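Local coordinates for protein pectate lyase 1 (Juniperus ashei, PDB 1PXZ) that shows low, calcium-dependent pectate lyase activity, cleaving galacturonan by elimination, and is the major allergen of mountain cedar pollen, at residues I185-M199 against V215-R229. Sequence-based numbering, arbitrary orientation.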
loop_
_atom_site.group_PDB
_atom_site.type_symbol
_atom_site.label_atom_id
_atom_site.label_comp_id
_atom_site.label_asym_id
_atom_site.label_seq_id
_atom_site.Cartn_x
_atom_site.Cartn_y
_atom_site.Cartn_z
ATOM N N ILE A 185 -8.790 -0.387 3.607
ATOM C CA ILE A 185 -7.532 -0.809 2.977
ATOM C C ILE A 185 -6.466 -1.126 3.996
ATOM O O ILE A 185 -6.274 -0.441 4.992
ATOM C CB ILE A 185 -7.070 0.315 2.029
ATOM C CG1 ILE A 185 -8.069 0.416 0.848
ATOM C CG2 ILE A 185 -5.650 0.168 1.529
ATOM C CD1 ILE A 185 -7.957 1.758 0.161
ATOM N N THR A 186 -5.735 -2.212 3.737
ATOM C CA THR A 186 -4.579 -2.534 4.559
ATOM C C THR A 186 -3.350 -2.531 3.660
ATOM O O THR A 186 -3.390 -3.087 2.567
ATOM C CB THR A 186 -4.727 -3.907 5.235
ATOM O OG1 THR A 186 -5.719 -3.792 6.274
ATOM C CG2 THR A 186 -3.461 -4.411 5.916
ATOM N N ILE A 187 -2.303 -1.906 4.161
ATOM C CA ILE A 187 -1.021 -1.886 3.442
ATOM C C ILE A 187 -0.023 -2.519 4.381
ATOM O O ILE A 187 0.345 -1.900 5.391
ATOM C CB ILE A 187 -0.690 -0.440 3.082
ATOM C CG1 ILE A 187 -1.704 0.153 2.081
ATOM C CG2 ILE A 187 0.745 -0.287 2.601
ATOM C CD1 ILE A 187 -1.701 1.673 2.045
ATOM N N SER A 188 0.412 -3.737 4.079
ATOM C CA SER A 188 1.138 -4.503 5.092
ATOM C C SER A 188 2.345 -5.251 4.537
ATOM O O SER A 188 2.308 -5.654 3.371
ATOM C CB SER A 188 0.187 -5.535 5.742
ATOM O OG SER A 188 -0.421 -6.369 4.761
ATOM N N ASN A 189 3.373 -5.449 5.366
ATOM C CA ASN A 189 4.479 -6.331 5.020
ATOM C C ASN A 189 5.212 -5.873 3.758
ATOM O O ASN A 189 5.889 -6.725 3.177
ATOM C CB ASN A 189 3.981 -7.767 4.773
ATOM C CG ASN A 189 3.457 -8.449 6.025
ATOM O OD1 ASN A 189 4.156 -8.486 7.039
ATOM N ND2 ASN A 189 2.240 -9.009 5.952
ATOM N N ASN A 190 5.096 -4.631 3.333
ATOM C CA ASN A 190 5.809 -4.180 2.142
ATOM C C ASN A 190 7.205 -3.645 2.466
ATOM O O ASN A 190 7.437 -3.256 3.605
ATOM C CB ASN A 190 5.053 -3.033 1.482
ATOM C CG ASN A 190 3.627 -3.445 1.128
ATOM O OD1 ASN A 190 2.662 -2.985 1.750
ATOM N ND2 ASN A 190 3.532 -4.301 0.123
ATOM N N HIS A 191 8.092 -3.601 1.475
ATOM C CA HIS A 191 9.397 -2.951 1.671
ATOM C C HIS A 191 9.428 -1.734 0.752
ATOM O O HIS A 191 9.357 -1.938 -0.458
ATOM C CB HIS A 191 10.535 -3.916 1.399
ATOM C CG HIS A 191 11.910 -3.356 1.602
ATOM N ND1 HIS A 191 13.040 -3.938 1.054
ATOM C CD2 HIS A 191 12.335 -2.266 2.299
ATOM C CE1 HIS A 191 14.104 -3.225 1.400
ATOM N NE2 HIS A 191 13.709 -2.205 2.160
ATOM N N PHE A 192 9.463 -0.530 1.294
ATOM C CA PHE A 192 9.528 0.702 0.511
ATOM C C PHE A 192 10.950 1.237 0.568
ATOM O O PHE A 192 11.463 1.392 1.692
ATOM C CB PHE A 192 8.587 1.773 1.058
ATOM C CG PHE A 192 7.129 1.401 1.156
ATOM C CD1 PHE A 192 6.677 0.757 2.305
ATOM C CD2 PHE A 192 6.248 1.682 0.132
ATOM C CE1 PHE A 192 5.346 0.398 2.424
ATOM C CE2 PHE A 192 4.906 1.341 0.245
ATOM C CZ PHE A 192 4.468 0.695 1.391
ATOM N N PHE A 193 11.593 1.527 -0.562
ATOM C CA PHE A 193 12.999 1.951 -0.453
ATOM C C PHE A 193 13.445 2.734 -1.692
ATOM O O PHE A 193 12.795 2.675 -2.737
ATOM C CB PHE A 193 13.915 0.756 -0.184
ATOM C CG PHE A 193 13.959 -0.282 -1.310
ATOM C CD1 PHE A 193 12.991 -1.269 -1.399
ATOM C CD2 PHE A 193 14.974 -0.268 -2.253
ATOM C CE1 PHE A 193 13.056 -2.215 -2.396
ATOM C CE2 PHE A 193 15.035 -1.207 -3.284
ATOM C CZ PHE A 193 14.054 -2.182 -3.357
ATOM N N ASN A 194 14.558 3.457 -1.517
ATOM C CA ASN A 194 15.162 4.224 -2.610
ATOM C C ASN A 194 14.143 5.048 -3.354
ATOM O O ASN A 194 13.989 4.932 -4.578
ATOM C CB ASN A 194 15.881 3.272 -3.581
ATOM C CG ASN A 194 17.072 2.581 -2.935
ATOM O OD1 ASN A 194 17.476 2.837 -1.791
ATOM N ND2 ASN A 194 17.663 1.666 -3.714
ATOM N N HIS A 195 13.409 5.899 -2.642
ATOM C CA HIS A 195 12.290 6.609 -3.242
ATOM C C HIS A 195 11.940 7.828 -2.392
ATOM O O HIS A 195 11.920 7.641 -1.173
ATOM C CB HIS A 195 11.054 5.680 -3.352
ATOM C CG HIS A 195 9.964 6.359 -4.110
ATOM N ND1 HIS A 195 8.950 7.099 -3.518
ATOM C CD2 HIS A 195 9.761 6.434 -5.452
ATOM C CE1 HIS A 195 8.168 7.594 -4.472
ATOM N NE2 HIS A 195 8.644 7.199 -5.644
ATOM N N HIS A 196 11.676 8.987 -2.981
ATOM C CA HIS A 196 11.336 10.164 -2.176
ATOM C C HIS A 196 9.918 10.150 -1.629
ATOM O O HIS A 196 9.736 10.040 -0.420
ATOM C CB HIS A 196 11.502 11.453 -3.006
ATOM C CG HIS A 196 12.894 11.557 -3.547
ATOM N ND1 HIS A 196 13.921 12.107 -2.813
ATOM C CD2 HIS A 196 13.429 11.171 -4.725
ATOM C CE1 HIS A 196 15.032 12.060 -3.534
ATOM N NE2 HIS A 196 14.765 11.498 -4.699
ATOM N N LYS A 197 8.907 10.289 -2.484
ATOM C CA LYS A 197 7.538 10.510 -2.013
ATOM C C LYS A 197 6.768 9.207 -1.888
ATOM O O LYS A 197 6.182 8.715 -2.852
ATOM C CB LYS A 197 6.786 11.449 -2.958
ATOM C CG LYS A 197 7.354 12.862 -2.994
ATOM C CD LYS A 197 6.685 13.695 -4.075
ATOM C CE LYS A 197 7.240 15.113 -4.097
ATOM N NZ LYS A 197 7.675 15.576 -2.749
ATOM N N VAL A 198 6.740 8.611 -0.698
ATOM C CA VAL A 198 6.285 7.230 -0.625
ATOM C C VAL A 198 4.791 6.976 -0.691
ATOM O O VAL A 198 4.302 6.214 -1.544
ATOM C CB VAL A 198 6.854 6.630 0.681
ATOM C CG1 VAL A 198 6.392 5.206 0.886
ATOM C CG2 VAL A 198 8.385 6.695 0.597
ATOM N N MET A 199 3.996 7.538 0.222
ATOM C CA MET A 199 2.600 7.113 0.314
ATOM C C MET A 199 1.688 8.299 0.630
ATOM O O MET A 199 1.914 8.966 1.630
ATOM C CB MET A 199 2.517 6.037 1.392
ATOM C CG MET A 199 1.130 5.530 1.702
ATOM S SD MET A 199 1.137 4.408 3.108
ATOM C CE MET A 199 2.601 3.441 2.827
ATOM N N VAL A 215 -7.584 3.499 6.848
ATOM C CA VAL A 215 -6.459 2.743 6.285
ATOM C C VAL A 215 -5.538 2.190 7.367
ATOM O O VAL A 215 -5.250 2.918 8.323
ATOM C CB VAL A 215 -5.598 3.610 5.348
ATOM C CG1 VAL A 215 -4.393 2.796 4.869
ATOM C CG2 VAL A 215 -6.426 4.104 4.168
ATOM N N THR A 216 -5.081 0.949 7.204
ATOM C CA THR A 216 -4.163 0.320 8.155
ATOM C C THR A 216 -2.793 0.212 7.475
ATOM O O THR A 216 -2.763 -0.333 6.369
ATOM C CB THR A 216 -4.618 -1.080 8.606
ATOM O OG1 THR A 216 -5.890 -0.992 9.267
ATOM C CG2 THR A 216 -3.659 -1.701 9.618
ATOM N N VAL A 217 -1.775 0.748 8.137
ATOM C CA VAL A 217 -0.404 0.606 7.592
ATOM C C VAL A 217 0.385 -0.220 8.589
ATOM O O VAL A 217 0.712 0.362 9.646
ATOM C CB VAL A 217 0.238 1.977 7.351
ATOM C CG1 VAL A 217 1.690 1.824 6.879
ATOM C CG2 VAL A 217 -0.575 2.768 6.342
ATOM N N ALA A 218 0.653 -1.497 8.298
ATOM C CA ALA A 218 1.260 -2.362 9.301
ATOM C C ALA A 218 2.375 -3.293 8.828
ATOM O O ALA A 218 2.293 -3.893 7.759
ATOM C CB ALA A 218 0.148 -3.218 9.910
ATOM N N PHE A 219 3.388 -3.449 9.660
ATOM C CA PHE A 219 4.483 -4.390 9.476
ATOM C C PHE A 219 5.305 -4.094 8.216
ATOM O O PHE A 219 5.894 -5.012 7.622
ATOM C CB PHE A 219 3.977 -5.835 9.435
ATOM C CG PHE A 219 2.959 -6.167 10.521
ATOM C CD1 PHE A 219 3.365 -6.167 11.840
ATOM C CD2 PHE A 219 1.650 -6.476 10.189
ATOM C CE1 PHE A 219 2.443 -6.466 12.845
ATOM C CE2 PHE A 219 0.717 -6.747 11.186
ATOM C CZ PHE A 219 1.128 -6.725 12.508
ATOM N N ASN A 220 5.369 -2.841 7.815
ATOM C CA ASN A 220 6.139 -2.442 6.640
ATOM C C ASN A 220 7.560 -2.057 7.041
ATOM O O ASN A 220 7.774 -1.600 8.167
ATOM C CB ASN A 220 5.498 -1.266 5.906
ATOM C CG ASN A 220 4.065 -1.514 5.488
ATOM O OD1 ASN A 220 3.107 -1.034 6.098
ATOM N ND2 ASN A 220 3.902 -2.279 4.414
ATOM N N GLN A 221 8.487 -2.239 6.114
ATOM C CA GLN A 221 9.851 -1.754 6.268
ATOM C C GLN A 221 9.952 -0.463 5.468
ATOM O O GLN A 221 9.827 -0.502 4.242
ATOM C CB GLN A 221 10.904 -2.777 5.794
ATOM C CG GLN A 221 12.306 -2.143 5.769
ATOM C CD GLN A 221 12.800 -1.826 7.183
ATOM O OE1 GLN A 221 12.719 -2.630 8.098
ATOM N NE2 GLN A 221 13.341 -0.634 7.379
ATOM N N PHE A 222 10.152 0.677 6.127
ATOM C CA PHE A 222 10.263 1.948 5.427
ATOM C C PHE A 222 11.718 2.346 5.287
ATOM O O PHE A 222 12.344 2.828 6.251
ATOM C CB PHE A 222 9.503 3.040 6.196
ATOM C CG PHE A 222 8.002 2.954 5.983
ATOM C CD1 PHE A 222 7.435 3.240 4.756
ATOM C CD2 PHE A 222 7.188 2.596 7.033
ATOM C CE1 PHE A 222 6.059 3.175 4.562
ATOM C CE2 PHE A 222 5.804 2.500 6.855
ATOM C CZ PHE A 222 5.252 2.765 5.619
ATOM N N GLY A 223 12.279 2.150 4.100
ATOM C CA GLY A 223 13.688 2.451 3.920
ATOM C C GLY A 223 14.548 1.234 3.696
ATOM O O GLY A 223 14.082 0.074 3.692
ATOM N N PRO A 224 15.859 1.395 3.468
ATOM C CA PRO A 224 16.583 2.658 3.502
ATOM C C PRO A 224 16.325 3.618 2.345
ATOM O O PRO A 224 15.761 3.210 1.331
ATOM C CB PRO A 224 18.062 2.237 3.357
ATOM C CG PRO A 224 18.105 0.773 3.562
ATOM C CD PRO A 224 16.754 0.247 3.162
ATOM N N ASN A 225 16.765 4.856 2.536
ATOM C CA ASN A 225 16.653 5.875 1.514
ATOM C C ASN A 225 15.220 6.103 1.057
ATOM O O ASN A 225 14.961 6.369 -0.128
ATOM C CB ASN A 225 17.491 5.475 0.284
ATOM C CG ASN A 225 18.939 5.210 0.662
ATOM O OD1 ASN A 225 19.538 4.197 0.270
ATOM N ND2 ASN A 225 19.478 6.145 1.437
ATOM N N ALA A 226 14.295 6.029 2.013
ATOM C CA ALA A 226 12.939 6.519 1.752
ATOM C C ALA A 226 12.847 7.955 2.237
ATOM O O ALA A 226 13.320 8.255 3.341
ATOM C CB ALA A 226 11.960 5.565 2.398
ATOM N N GLY A 227 12.298 8.861 1.438
ATOM C CA GLY A 227 12.382 10.289 1.704
ATOM C C GLY A 227 11.361 10.781 2.704
ATOM O O GLY A 227 11.733 11.357 3.731
ATOM N N GLN A 228 10.072 10.604 2.409
ATOM C CA GLN A 228 9.041 11.122 3.319
ATOM C C GLN A 228 7.670 10.587 2.933
ATOM O O GLN A 228 7.584 9.727 2.028
ATOM C CB GLN A 228 9.096 12.647 3.269
ATOM C CG GLN A 228 8.630 13.227 1.945
ATOM C CD GLN A 228 9.746 13.609 1.002
ATOM O OE1 GLN A 228 9.524 14.082 -0.114
ATOM N NE2 GLN A 228 10.997 13.441 1.401
ATOM N N ARG A 229 6.590 11.025 3.567
ATOM C CA ARG A 229 5.235 10.562 3.294
ATOM C C ARG A 229 5.047 9.091 3.627
ATOM O O ARG A 229 4.738 8.246 2.772
ATOM C CB ARG A 229 4.871 10.758 1.826
ATOM C CG ARG A 229 4.931 12.222 1.386
ATOM C CD ARG A 229 4.388 12.338 -0.034
ATOM N NE ARG A 229 4.315 13.734 -0.468
ATOM C CZ ARG A 229 3.744 14.090 -1.615
ATOM N NH1 ARG A 229 3.226 13.146 -2.392
ATOM N NH2 ARG A 229 3.711 15.372 -1.938
HETATM O O HOH W 1 6.760 -7.692 7.333
HETATM O O HOH W 2 13.359 13.570 0.029
HETATM O O HOH W 3 3.506 10.289 -2.892
#
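Phe192 and Phe222 lie side by side in the interior, their planes 11° apart but slid so far that the rings barely overlap; CD1 of Phe192 comes 3.4 Å from CE1 of Phe222. Val198 CG1 and Met199 CE reach the edge of the Phe222 ring. Met199 leaves with CG anti to the backbone N (chi1 176°) and bends at its last torsion, which brings CE to Phe222 while SD rests 4.0 Å from Val217 CG2. Leu175 and Ile176 close on Phe192, and Tyr245 stacks on Phe222 from the following turn. These are two successive coils of the parallel beta-helix characteristic of polysaccharide lyase family 1, in register from Ile185 over Val215 to Ser188 over Ala218; beyond Phe192 the pairing slips by one residue. Where the chain turns between strands 185-188 and 191-193, Asn190 lies alongside Asn220, pointing the same way, amide planes 7° apart, consistent with the asparagine stack known from pectate lyase beta-helices. Outside, NE2 of His191 donates to Gly223 O at 2.8 Å, the oxygen in the ring plane, while Phe193 CD1 sits over one face of that imidazole. Further along, Lys197 lays CD over one face of the Arg229 guanidinium, 3.9 Å from CZ. Lys197 NZ stands 4.1 Å from NH2 of Arg229, the predicted catalytic residue, whose side chain lies near Asp177, a probable calcium ligand. Arg229 NH1 donates to a water, which gives a weak bond to Lys197 O.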